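Local atomic coordinates of peptide methionine sulfoxide reductase MSRA (Corynebacterium diphtheriae, PDB entry 4D7L), a protein that reduces methionine (S)-S-oxide, in proteins or as the amino acid, back to methionine, and so probably repairs proteins inactivated by oxidation. Residues L54-G59 and V86-V91; G62-Y67 and V119-T124; A158-G163 and E195-A200. All blocks are in the same frame, centred on the assembly; numbering follows the deposited sequence.

How the contacts relate
Strand pairing sets the chemistry of contacts 2 and 3, while contact 1 is loop against strand; together they follow one mixed sheet from one side toward the other. Contact 3 joins one of its edge strands, 195-198, to 158-161 in parallel, contact 2 pairs the inner strands 64-69 and 114-121 antiparallel, and contact 1 lays a loop over strand 86-94, with a single hydrogen bond and ring packing in place of a ladder. All are partly buried; in contact 1 the strand is the inner side and the loop the outer. Contacts 1 and 2 meet through the backbones of Val87, Tyr88 and Val120, contacts 2 and 3 through Tyr67 and Tyr160. Contacts 1 and 3 stay apart, about 9 Å between nearest atoms.

Contact 1: L54-G59 and V86-V91; sequences LGTLRG and VVYTSV
Thr56 and Tyr88 anchor an irregular loop on the bulged start of strand 86-94: Val87 and Tyr88 both face Val120 of the neighbouring strand, a classic beta bulge. One hydrogen bond crosses. Thr56 OG1 donates to Val87 O at 2.6 Å, in the carbonyl plane and on a lone pair; with chi1 at 51°, the hydroxyl sits between the backbone N and the carbonyl carbon of its own residue, directed at the strand.

The Tyr88 ring gathers most of the further packing. The chain from Leu57 to Arg58 runs over one ring face, with Arg58 N 3.6 Å above the ring plane and over its centre, while Thr56 OG1 lies at the ring edge. Arg58 CB comes within 3.8 Å of Tyr88 CE2, and the Arg58 guanidinium then stands almost perpendicular to the ring, 86° between planes. The charged end is held mainly by Glu118, which salt-bridges Arg58 NE and is also hydrogen-bonded to Ser90 OG, so one carboxylate serves loop and strand alike. At the start of 54-59, one methyl of Leu54 rests on backbone, with Leu54 CD1 3.5 Å from Val87 O.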
ATOM      1  N   LEU A  54       1.715  16.763  -6.135  1.00 19.16           N
ATOM      2  CA  LEU A  54       0.989  16.698  -7.403  1.00 18.68           C
ATOM      3  C   LEU A  54      -0.147  17.729  -7.491  1.00 26.11           C
ATOM      4  O   LEU A  54      -0.601  18.076  -8.583  1.00 25.41           O
ATOM      5  CB  LEU A  54       0.440  15.280  -7.603  1.00 18.70           C
ATOM      6  CG  LEU A  54       1.448  14.132  -7.659  1.00 26.05           C
ATOM      7  CD1 LEU A  54       0.753  12.767  -7.847  1.00 22.05           C
ATOM      8  CD2 LEU A  54       2.460  14.363  -8.772  1.00 32.85           C
ATOM      9  N   GLY A  55      -0.604  18.209  -6.339  1.00 20.56           N
ATOM     10  CA  GLY A  55      -1.610  19.262  -6.294  1.00 19.78           C
ATOM     11  C   GLY A  55      -3.022  18.775  -6.607  1.00 23.09           C
ATOM     12  O   GLY A  55      -3.931  19.580  -6.820  1.00 23.73           O
ATOM     13  N   THR A  56      -3.215  17.459  -6.597  1.00 19.99           N
ATOM     14  CA  THR A  56      -4.482  16.878  -7.051  1.00 21.89           C
ATOM     15  C   THR A  56      -5.320  16.272  -5.925  1.00 24.29           C
ATOM     16  O   THR A  56      -4.835  16.098  -4.798  1.00 18.48           O
ATOM     17  CB  THR A  56      -4.216  15.786  -8.113  1.00 18.93           C
ATOM     18  OG1 THR A  56      -3.233  14.875  -7.605  1.00 20.77           O
ATOM     19  CG2 THR A  56      -3.679  16.427  -9.400  1.00 22.78           C
ATOM     20  N   LEU A  57      -6.579  15.949  -6.233  1.00 25.98           N
ATOM     21  CA  LEU A  57      -7.385  15.063  -5.373  1.00 24.33           C
ATOM     22  C   LEU A  57      -7.860  13.883  -6.192  1.00 29.63           C
ATOM     23  O   LEU A  57      -7.710  13.918  -7.391  1.00 23.56           O
ATOM     24  CB  LEU A  57      -8.586  15.794  -4.786  1.00 25.47           C
ATOM     25  CG  LEU A  57      -8.290  16.833  -3.715  1.00 27.98           C
ATOM     26  CD1 LEU A  57      -9.520  17.710  -3.474  1.00 33.25           C
ATOM     27  CD2 LEU A  57      -7.824  16.137  -2.432  1.00 27.78           C
ATOM     28  N   ARG A  58      -8.447  12.849  -5.588  1.00 23.09           N
ATOM     29  CA  ARG A  58      -8.845  11.684  -6.390  1.00 20.83           C
ATOM     30  C   ARG A  58     -10.055  12.037  -7.254  1.00 24.89           C
ATOM     31  O   ARG A  58     -10.684  13.074  -7.058  1.00 29.02           O
ATOM     32  CB  ARG A  58      -9.165  10.469  -5.503  1.00 26.00           C
ATOM     33  CG  ARG A  58     -10.564  10.487  -4.851  1.00 27.32           C
ATOM     34  CD  ARG A  58     -10.839   9.207  -4.070  1.00 30.35           C
ATOM     35  NE  ARG A  58      -9.754   8.880  -3.138  1.00 26.18           N
ATOM     36  CZ  ARG A  58      -9.729   9.247  -1.862  1.00 27.90           C
ATOM     37  NH1 ARG A  58     -10.748   9.934  -1.350  1.00 29.64           N
ATOM     38  NH2 ARG A  58      -8.702   8.911  -1.092  1.00 23.35           N
ATOM     39  N   GLY A  59     -10.343  11.210  -8.250  1.00 31.08           N
ATOM     40  CA  GLY A  59     -11.571  11.359  -9.014  1.00 36.13           C
ATOM     41  C   GLY A  59     -11.515  12.093 -10.337  1.00 41.19           C
ATOM     42  O   GLY A  59     -12.540  12.568 -10.817  1.00 46.71           O
ATOM     43  N   VAL A  86       1.269   8.714 -12.933  1.00 20.52           N
ATOM     44  CA  VAL A  86       0.500   8.675 -11.678  1.00 22.30           C
ATOM     45  C   VAL A  86       0.033  10.090 -11.389  1.00 23.12           C
ATOM     46  O   VAL A  86       0.828  11.022 -11.444  1.00 20.53           O
ATOM     47  CB  VAL A  86       1.337   8.114 -10.518  1.00 19.24           C
ATOM     48  CG1 VAL A  86       0.616   8.299  -9.164  1.00 20.46           C
ATOM     49  CG2 VAL A  86       1.642   6.636 -10.772  1.00 23.18           C
ATOM     50  N   VAL A  87      -1.260  10.283 -11.176  1.00 19.76           N
ATOM     51  CA  VAL A  87      -1.766  11.657 -11.096  1.00 19.75           C
ATOM     52  C   VAL A  87      -2.223  12.049  -9.689  1.00 21.49           C
ATOM     53  O   VAL A  87      -2.385  13.229  -9.413  1.00 20.33           O
ATOM     54  CB  VAL A  87      -2.928  11.894 -12.091  1.00 26.53           C
ATOM     55  CG1 VAL A  87      -2.411  11.833 -13.523  1.00 30.28           C
ATOM     56  CG2 VAL A  87      -4.032  10.896 -11.879  1.00 22.48           C
ATOM     57  N   TYR A  88      -2.405  11.061  -8.815  1.00 15.24           N
ATOM     58  CA  TYR A  88      -2.750  11.290  -7.408  1.00 14.89           C
ATOM     59  C   TYR A  88      -2.343  10.062  -6.604  1.00 16.78           C
ATOM     60  O   TYR A  88      -2.427   8.932  -7.106  1.00 20.09           O
ATOM     61  CB  TYR A  88      -4.254  11.555  -7.237  1.00 18.67           C
ATOM     62  CG  TYR A  88      -4.726  11.678  -5.792  1.00 18.97           C
ATOM     63  CD1 TYR A  88      -4.559  12.867  -5.087  1.00 18.65           C
ATOM     64  CD2 TYR A  88      -5.335  10.601  -5.134  1.00 19.85           C
ATOM     65  CE1 TYR A  88      -4.995  12.989  -3.755  1.00 22.49           C
ATOM     66  CE2 TYR A  88      -5.769  10.704  -3.805  1.00 18.58           C
ATOM     67  CZ  TYR A  88      -5.609  11.907  -3.129  1.00 21.60           C
ATOM     68  OH  TYR A  88      -6.028  12.036  -1.814  1.00 23.21           O
ATOM     69  N   THR A  89      -1.901  10.273  -5.368  1.00 17.15           N
ATOM     70  CA  THR A  89      -1.714   9.166  -4.428  1.00 14.06           C
ATOM     71  C   THR A  89      -2.238   9.536  -3.035  1.00 14.10           C
ATOM     72  O   THR A  89      -2.391  10.719  -2.713  1.00 17.89           O
ATOM     73  CB  THR A  89      -0.226   8.752  -4.264  1.00 18.81           C
ATOM     74  OG1 THR A  89       0.503   9.831  -3.663  1.00 16.72           O
ATOM     75  CG2 THR A  89       0.406   8.362  -5.607  1.00 17.32           C
ATOM     76  N   SER A  90      -2.520   8.529  -2.221  1.00 15.28           N
ATOM     77  CA  SER A  90      -2.729   8.742  -0.782  1.00 15.25           C
ATOM     78  C   SER A  90      -2.264   7.490  -0.056  1.00 13.12           C
ATOM     79  O   SER A  90      -1.982   6.474  -0.698  1.00 15.34           O
ATOM     80  CB  SER A  90      -4.203   9.053  -0.453  1.00 17.68           C
ATOM     81  OG  SER A  90      -5.018   7.891  -0.575  1.00 19.97           O
ATOM     82  N   VAL A  91      -2.159   7.574   1.264  1.00 14.36           N
ATOM     83  CA  VAL A  91      -1.836   6.410   2.068  1.00 15.41           C
ATOM     84  C   VAL A  91      -2.929   6.109   3.068  1.00 15.07           C
ATOM     85  O   VAL A  91      -3.702   6.989   3.508  1.00 15.03           O
ATOM     86  CB  VAL A  91      -0.496   6.569   2.830  1.00 13.80           C
ATOM     87  CG1 VAL A  91       0.660   6.613   1.824  1.00 14.95           C
ATOM     88  CG2 VAL A  91      -0.504   7.817   3.724  1.00 13.95           C
TER

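Contact 2: G62-Y67 and V119-T124; sequences GTETIY and VVYDPT. With PGE (triethylene glycol), chain K.
An antiparallel ladder between two inner strands of the MsrA sheet, 64-69 and 114-121, forms this contact. Glu64 with Tyr121 and Ile66 with Val119 are hydrogen-bonded pairs, each closed by two reciprocal bonds of nearly equal length: Glu64 N to Tyr121 O measures 2.9 Å, and Val119 N to Ile66 O 2.8 Å. Between them Thr65 and Val120 make the non-hydrogen-bonded pair, their CA atoms 4.4 Å apart, where CA-H...O contacts fill in.

Side chains alternate between the two faces. On that of Glu64, Ile66, Val119 and Tyr121, the tyrosine ring swings back across the ladder: a chi1 of 63° sets CG between its backbone N and carbonyl carbon, and Glu64 CB lies over one ring face, 3.4 Å from Tyr121 CZ. The glutamate chain, extended beyond CG, brings Glu64 OE1 to 2.6 Å from Tyr121 OH, a weak hydrogen bond; carboxylate and ring planes stand 85° apart. Ile66 and Val119 lie side by side, Ile66 CG2 3.9 Å from Val119 CB, and Phe128 of helix 128-137 packs on both Ile66 and Tyr121.

On the other face, Val120 CG1 packs 3.6 Å from Thr63 CB. A triethylene glycol, probably from crystallisation, shares a hydrogen bond of 2.8 Å between its O1 and Thr65 OG1. Both faces thus mix apolar and polar groups: the first packs Ile66 and Tyr121 against a helix with the partly exposed Glu64 carboxylate alongside, and the second sets buried Val120 beside a threonine hydroxyl that a small polar molecule can engage.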
ATOM      1  N   GLY A  62     -11.338   9.613 -16.494  1.00 31.74           N
ATOM      2  CA  GLY A  62     -10.339   8.983 -17.332  1.00 35.22           C
ATOM      3  C   GLY A  62      -9.205   8.286 -16.596  1.00 33.01           C
ATOM      4  O   GLY A  62      -8.348   7.687 -17.234  1.00 33.84           O
ATOM      5  N   THR A  63      -9.151   8.403 -15.272  1.00 23.71           N
ATOM      6  CA  THR A  63      -8.122   7.715 -14.520  1.00 21.71           C
ATOM      7  C   THR A  63      -8.550   6.308 -14.046  1.00 33.27           C
ATOM      8  O   THR A  63      -9.735   5.971 -14.030  1.00 21.73           O
ATOM      9  CB  THR A  63      -7.690   8.562 -13.303  1.00 23.99           C
ATOM     10  OG1 THR A  63      -8.815   8.806 -12.452  1.00 25.34           O
ATOM     11  CG2 THR A  63      -7.113   9.886 -13.770  1.00 27.27           C
ATOM     12  N   GLU A  64      -7.568   5.498 -13.654  1.00 25.75           N
ATOM     13  CA  GLU A  64      -7.807   4.209 -13.021  1.00 22.59           C
ATOM     14  C   GLU A  64      -7.136   4.242 -11.653  1.00 19.01           C
ATOM     15  O   GLU A  64      -6.292   5.114 -11.405  1.00 20.96           O
ATOM     16  CB  GLU A  64      -7.272   3.072 -13.895  1.00 24.14           C
ATOM     17  CG  GLU A  64      -8.042   2.920 -15.236  1.00 24.01           C
ATOM     18  CD  GLU A  64      -7.430   1.884 -16.219  1.00 62.74           C
ATOM     19  OE1 GLU A  64      -6.386   1.251 -15.905  1.00 54.99           O
ATOM     20  OE2 GLU A  64      -8.000   1.711 -17.327  1.00 58.50           O
ATOM     21  N   THR A  65      -7.503   3.302 -10.778  1.00 15.77           N
ATOM     22  CA  THR A  65      -6.917   3.209  -9.443  1.00 21.77           C
ATOM     23  C   THR A  65      -6.412   1.795  -9.171  1.00 22.58           C
ATOM     24  O   THR A  65      -7.083   0.812  -9.518  1.00 20.65           O
ATOM     25  CB  THR A  65      -7.936   3.585  -8.351  1.00 20.22           C
ATOM     26  OG1 THR A  65      -8.436   4.905  -8.591  1.00 23.25           O
ATOM     27  CG2 THR A  65      -7.275   3.531  -6.956  1.00 17.92           C
ATOM     28  N   ILE A  66      -5.217   1.700  -8.587  1.00 14.37           N
ATOM     29  CA  ILE A  66      -4.726   0.440  -8.029  1.00 14.46           C
ATOM     30  C   ILE A  66      -4.228   0.687  -6.599  1.00 22.07           C
ATOM     31  O   ILE A  66      -3.717   1.767  -6.280  1.00 19.64           O
ATOM     32  CB  ILE A  66      -3.615  -0.184  -8.922  1.00 19.79           C
ATOM     33  CG1 ILE A  66      -3.233  -1.599  -8.453  1.00 18.62           C
ATOM     34  CG2 ILE A  66      -2.394   0.767  -9.069  1.00 19.04           C
ATOM     35  CD1 ILE A  66      -2.132  -2.246  -9.348  1.00 20.46           C
ATOM     36  N   TYR A  67      -4.417  -0.302  -5.730  1.00 14.89           N
ATOM     37  CA  TYR A  67      -4.029  -0.193  -4.329  1.00 14.60           C
ATOM     38  C   TYR A  67      -2.844  -1.102  -4.056  1.00 20.69           C
ATOM     39  O   TYR A  67      -2.915  -2.306  -4.286  1.00 17.15           O
ATOM     40  CB  TYR A  67      -5.204  -0.567  -3.408  1.00 15.18           C
ATOM     41  CG  TYR A  67      -6.383   0.354  -3.575  1.00 16.29           C
ATOM     42  CD1 TYR A  67      -7.357   0.084  -4.528  1.00 15.73           C
ATOM     43  CD2 TYR A  67      -6.502   1.520  -2.816  1.00 15.32           C
ATOM     44  CE1 TYR A  67      -8.446   0.932  -4.713  1.00 18.08           C
ATOM     45  CE2 TYR A  67      -7.594   2.377  -2.992  1.00 20.21           C
ATOM     46  CZ  TYR A  67      -8.557   2.070  -3.943  1.00 19.88           C
ATOM     47  OH  TYR A  67      -9.626   2.898  -4.134  1.00 21.48           O
ATOM     48  N   VAL A 119      -3.040   4.439  -5.615  1.00 16.21           N
ATOM     49  CA  VAL A 119      -2.355   4.979  -6.781  1.00 17.66           C
ATOM     50  C   VAL A 119      -3.371   5.265  -7.885  1.00 18.37           C
ATOM     51  O   VAL A 119      -3.965   4.349  -8.457  1.00 16.38           O
ATOM     52  CB  VAL A 119      -1.294   4.007  -7.300  1.00 16.14           C
ATOM     53  CG1 VAL A 119      -0.538   4.622  -8.481  1.00 15.59           C
ATOM     54  CG2 VAL A 119      -0.340   3.651  -6.187  1.00 16.69           C
ATOM     55  N   VAL A 120      -3.590   6.536  -8.158  1.00 15.75           N
ATOM     56  CA  VAL A 120      -4.489   6.917  -9.226  1.00 17.60           C
ATOM     57  C   VAL A 120      -3.666   7.294 -10.445  1.00 16.05           C
ATOM     58  O   VAL A 120      -2.796   8.149 -10.354  1.00 18.94           O
ATOM     59  CB  VAL A 120      -5.368   8.089  -8.819  1.00 16.29           C
ATOM     60  CG1 VAL A 120      -6.330   8.438  -9.940  1.00 17.32           C
ATOM     61  CG2 VAL A 120      -6.134   7.739  -7.531  1.00 17.91           C
ATOM     62  N   TYR A 121      -3.947   6.685 -11.595  1.00 17.38           N
ATOM     63  CA  TYR A 121      -3.055   6.888 -12.737  1.00 19.41           C
ATOM     64  C   TYR A 121      -3.806   7.107 -14.039  1.00 22.91           C
ATOM     65  O   TYR A 121      -4.963   6.725 -14.180  1.00 20.02           O
ATOM     66  CB  TYR A 121      -2.091   5.696 -12.879  1.00 19.43           C
ATOM     67  CG  TYR A 121      -2.794   4.385 -13.171  1.00 17.26           C
ATOM     68  CD1 TYR A 121      -3.359   3.635 -12.142  1.00 22.18           C
ATOM     69  CD2 TYR A 121      -2.903   3.903 -14.472  1.00 17.75           C
ATOM     70  CE1 TYR A 121      -4.006   2.438 -12.396  1.00 23.85           C
ATOM     71  CE2 TYR A 121      -3.560   2.708 -14.739  1.00 23.44           C
ATOM     72  CZ  TYR A 121      -4.102   1.980 -13.697  1.00 26.33           C
ATOM     73  OH  TYR A 121      -4.760   0.804 -13.965  1.00 21.02           O
ATOM     74  N   ASP A 122      -3.111   7.743 -14.982  1.00 21.05           N
ATOM     75  CA  ASP A 122      -3.592   7.954 -16.336  1.00 22.96           C
ATOM     76  C   ASP A 122      -3.152   6.763 -17.180  1.00 22.78           C
ATOM     77  O   ASP A 122      -1.961   6.622 -17.471  1.00 21.50           O
ATOM     78  CB  ASP A 122      -3.010   9.253 -16.917  1.00 23.07           C
ATOM     79  CG  ASP A 122      -3.487   9.539 -18.351  1.00 30.11           C
ATOM     80  OD1 ASP A 122      -4.053   8.637 -19.022  1.00 25.15           O
ATOM     81  OD2 ASP A 122      -3.248  10.670 -18.818  1.00 27.07           O
ATOM     82  N   PRO A 123      -4.106   5.914 -17.587  1.00 21.84           N
ATOM     83  CA  PRO A 123      -3.751   4.678 -18.294  1.00 25.44           C
ATOM     84  C   PRO A 123      -3.201   4.929 -19.690  1.00 27.49           C
ATOM     85  O   PRO A 123      -2.676   4.003 -20.298  1.00 29.23           O
ATOM     86  CB  PRO A 123      -5.081   3.902 -18.347  1.00 25.96           C
ATOM     87  CG  PRO A 123      -6.116   4.932 -18.240  1.00 32.09           C
ATOM     88  CD  PRO A 123      -5.557   6.030 -17.369  1.00 21.90           C
ATOM     89  N   THR A 124      -3.286   6.155 -20.186  1.00 27.02           N
ATOM     90  CA  THR A 124      -2.668   6.451 -21.470  1.00 25.48           C
ATOM     91  C   THR A 124      -1.196   6.781 -21.277  1.00 31.28           C
ATOM     92  O   THR A 124      -0.459   6.886 -22.249  1.00 32.71           O
ATOM     93  CB  THR A 124      -3.345   7.627 -22.205  1.00 30.10           C
ATOM     94  OG1 THR A 124      -3.116   8.841 -21.473  1.00 29.81           O
ATOM     95  CG2 THR A 124      -4.853   7.397 -22.360  1.00 30.47           C
TER
HETATM   96  C1  PGE K1227     -11.287   5.122 -10.609  1.00 54.19           C
HETATM   97  O1  PGE K1227     -10.072   5.847 -10.697  1.00 54.70           O
HETATM   98  C2  PGE K1227     -10.983   3.679 -10.250  1.00 58.82           C
HETATM   99  O2  PGE K1227     -12.132   3.027  -9.747  1.00 59.92           O

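Contact 3: A158-G163 and E195-A200; sequences AIYTAG and EILPLA
A beta-alpha-beta unit closes here, with strands 158-161 and 195-198 running parallel, 8° apart, and helix 166-186 making the crossover between them. The parallel ladder is staggered: Ile159 N donates to Glu195 O at 2.9 Å, Leu197 N reaches Ile159 O at 3.2 Å, and Thr161 N returns to Leu197 O, this last donor tilted 33° from the carbonyl plane. Where the second strand turns into a 3-10 segment, Leu199 N meets Thr161 O at 2.8 Å on a lone pair, and a water donating to the same oxygen also accepts from Ala200 N.

Tyr160 carries the side-chain contact on the face of Glu195 and Leu197. Tyr160 OH donates to Glu195 OE2 at 2.6 Å, meeting that oxygen from above the carboxylate plane, while OE2 itself lies at the ring edge. The glutamate gets there stretched as far as CD, with CG anti to the backbone N (chi1 178°). Leu197 lies alongside the ring, Leu197 CD2 touching its edge at Tyr160 CE1 (3.4 Å). On the opposite face Ile159 and Ile196 pack as neighbours, Ile159 CB 4.3 Å from Ile196 CG1, and the helix meets Ile196 through Ala173 and Val177.

Glu195 OE1 forms a salt bridge with Arg156 while OE2 accepts from Tyr160. That pairing should fix the carboxylate's rotation and probably stabilises its negative charge on this edge strand.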
ATOM      1  N   ALA A 158       0.623  -6.679  -0.933  1.00 18.11           N
ATOM      2  CA  ALA A 158      -0.751  -6.761  -1.444  1.00 17.39           C
ATOM      3  C   ALA A 158      -0.963  -5.946  -2.713  1.00 18.86           C
ATOM      4  O   ALA A 158      -0.287  -4.932  -2.952  1.00 16.01           O
ATOM      5  CB  ALA A 158      -1.774  -6.318  -0.362  1.00 14.15           C
ATOM      6  N   ILE A 159      -1.901  -6.416  -3.529  1.00 16.15           N
ATOM      7  CA  ILE A 159      -2.453  -5.635  -4.631  1.00 15.17           C
ATOM      8  C   ILE A 159      -3.971  -5.761  -4.561  1.00 20.62           C
ATOM      9  O   ILE A 159      -4.513  -6.862  -4.714  1.00 18.33           O
ATOM     10  CB  ILE A 159      -1.968  -6.114  -6.009  1.00 17.79           C
ATOM     11  CG1 ILE A 159      -0.441  -6.037  -6.110  1.00 23.48           C
ATOM     12  CG2 ILE A 159      -2.606  -5.255  -7.127  1.00 14.35           C
ATOM     13  CD1 ILE A 159       0.125  -6.757  -7.336  1.00 31.16           C
ATOM     14  N   TYR A 160      -4.668  -4.652  -4.317  1.00 16.58           N
ATOM     15  CA  TYR A 160      -6.138  -4.688  -4.372  1.00 14.36           C
ATOM     16  C   TYR A 160      -6.609  -3.901  -5.584  1.00 18.07           C
ATOM     17  O   TYR A 160      -6.126  -2.810  -5.841  1.00 18.56           O
ATOM     18  CB  TYR A 160      -6.765  -4.118  -3.090  1.00 15.60           C
ATOM     19  CG  TYR A 160      -6.237  -4.775  -1.812  1.00 15.68           C
ATOM     20  CD1 TYR A 160      -6.164  -6.164  -1.696  1.00 20.32           C
ATOM     21  CD2 TYR A 160      -5.804  -3.999  -0.737  1.00 16.68           C
ATOM     22  CE1 TYR A 160      -5.667  -6.778  -0.522  1.00 14.83           C
ATOM     23  CE2 TYR A 160      -5.308  -4.594   0.430  1.00 16.77           C
ATOM     24  CZ  TYR A 160      -5.244  -5.970   0.521  1.00 16.14           C
ATOM     25  OH  TYR A 160      -4.753  -6.539   1.652  1.00 18.39           O
ATOM     26  N   THR A 161      -7.547  -4.460  -6.337  1.00 17.02           N
ATOM     27  CA  THR A 161      -7.957  -3.831  -7.585  1.00 18.65           C
ATOM     28  C   THR A 161      -9.331  -3.150  -7.502  1.00 19.09           C
ATOM     29  O   THR A 161     -10.122  -3.394  -6.586  1.00 16.37           O
ATOM     30  CB  THR A 161      -7.956  -4.859  -8.722  1.00 21.52           C
ATOM     31  OG1 THR A 161      -8.838  -5.938  -8.393  1.00 15.90           O
ATOM     32  CG2 THR A 161      -6.549  -5.405  -8.936  1.00 18.41           C
ATOM     33  N   ALA A 162      -9.596  -2.253  -8.443  1.00 18.43           N
ATOM     34  CA  ALA A 162     -10.816  -1.457  -8.404  1.00 22.53           C
ATOM     35  C   ALA A 162     -11.378  -1.229  -9.804  1.00 25.57           C
ATOM     36  O   ALA A 162     -10.721  -1.506 -10.812  1.00 29.05           O
ATOM     37  CB  ALA A 162     -10.547  -0.110  -7.721  1.00 22.12           C
ATOM     38  N   GLY A 163     -12.586  -0.690  -9.866  1.00 23.59           N
ATOM     39  CA  GLY A 163     -13.186  -0.356 -11.148  1.00 28.09           C
ATOM     40  C   GLY A 163     -14.043  -1.466 -11.716  1.00 29.34           C
ATOM     41  O   GLY A 163     -14.200  -2.522 -11.103  1.00 27.03           O
ATOM     42  N   GLU A 195      -0.860 -10.814  -1.454  1.00 17.25           N
ATOM     43  CA  GLU A 195      -2.307 -11.019  -1.413  1.00 19.92           C
ATOM     44  C   GLU A 195      -2.964 -10.215  -2.551  1.00 25.47           C
ATOM     45  O   GLU A 195      -2.761  -9.000  -2.627  1.00 18.92           O
ATOM     46  CB  GLU A 195      -2.761 -10.558  -0.028  1.00 22.92           C
ATOM     47  CG  GLU A 195      -4.180 -10.581   0.359  1.00 34.53           C
ATOM     48  CD  GLU A 195      -4.266 -10.134   1.807  1.00 35.27           C
ATOM     49  OE1 GLU A 195      -3.620 -10.787   2.672  1.00 35.86           O
ATOM     50  OE2 GLU A 195      -4.879  -9.081   2.067  1.00 29.05           O
ATOM     51  N   ILE A 196      -3.696 -10.867  -3.464  1.00 14.87           N
ATOM     52  CA  ILE A 196      -4.242 -10.163  -4.616  1.00 18.10           C
ATOM     53  C   ILE A 196      -5.743 -10.423  -4.749  1.00 21.54           C
ATOM     54  O   ILE A 196      -6.163 -11.577  -4.862  1.00 20.28           O
ATOM     55  CB  ILE A 196      -3.552 -10.593  -5.943  1.00 22.25           C
ATOM     56  CG1 ILE A 196      -2.036 -10.376  -5.888  1.00 21.86           C
ATOM     57  CG2 ILE A 196      -4.147  -9.828  -7.125  1.00 17.25           C
ATOM     58  CD1 ILE A 196      -1.311 -11.016  -7.098  1.00 23.56           C
ATOM     59  N   LEU A 197      -6.548  -9.365  -4.718  1.00 15.26           N
ATOM     60  CA  LEU A 197      -8.010  -9.498  -4.863  1.00 17.14           C
ATOM     61  C   LEU A 197      -8.644  -8.122  -5.064  1.00 15.73           C
ATOM     62  O   LEU A 197      -8.019  -7.106  -4.782  1.00 17.46           O
ATOM     63  CB  LEU A 197      -8.623 -10.203  -3.636  1.00 22.64           C
ATOM     64  CG  LEU A 197      -8.512  -9.523  -2.269  1.00 25.60           C
ATOM     65  CD1 LEU A 197      -9.540 -10.099  -1.297  1.00 22.51           C
ATOM     66  CD2 LEU A 197      -7.108  -9.688  -1.676  1.00 26.63           C
ATOM     67  N   PRO A 198      -9.886  -8.082  -5.556  1.00 16.61           N
ATOM     68  CA  PRO A 198     -10.555  -6.777  -5.648  1.00 17.77           C
ATOM     69  C   PRO A 198     -10.670  -6.136  -4.261  1.00 21.15           C
ATOM     70  O   PRO A 198     -10.886  -6.865  -3.300  1.00 18.84           O
ATOM     71  CB  PRO A 198     -11.932  -7.126  -6.209  1.00 17.06           C
ATOM     72  CG  PRO A 198     -11.698  -8.439  -6.980  1.00 18.87           C
ATOM     73  CD  PRO A 198     -10.653  -9.166  -6.209  1.00 17.47           C
ATOM     74  N   LEU A 199     -10.491  -4.820  -4.161  1.00 14.12           N
ATOM     75  CA  LEU A 199     -10.696  -4.107  -2.899  1.00 13.29           C
ATOM     76  C   LEU A 199     -12.062  -4.436  -2.308  1.00 14.58           C
ATOM     77  O   LEU A 199     -12.189  -4.675  -1.116  1.00 16.92           O
ATOM     78  CB  LEU A 199     -10.585  -2.596  -3.111  1.00 14.47           C
ATOM     79  CG  LEU A 199     -10.838  -1.719  -1.877  1.00 20.48           C
ATOM     80  CD1 LEU A 199      -9.705  -1.963  -0.875  1.00 21.00           C
ATOM     81  CD2 LEU A 199     -10.895  -0.254  -2.285  1.00 23.34           C
ATOM     82  N   ALA A 200     -13.072  -4.484  -3.164  1.00 14.62           N
ATOM     83  CA  ALA A 200     -14.443  -4.741  -2.708  1.00 19.01           C
ATOM     84  C   ALA A 200     -14.605  -6.130  -2.109  1.00 19.76           C
ATOM     85  O   ALA A 200     -15.592  -6.398  -1.413  1.00 17.82           O
ATOM     86  CB  ALA A 200     -15.432  -4.552  -3.861  1.00 19.93           C
TER
HETATM   87  O   HOH W   1     -12.966  -3.641  -5.954  1.00 20.84           O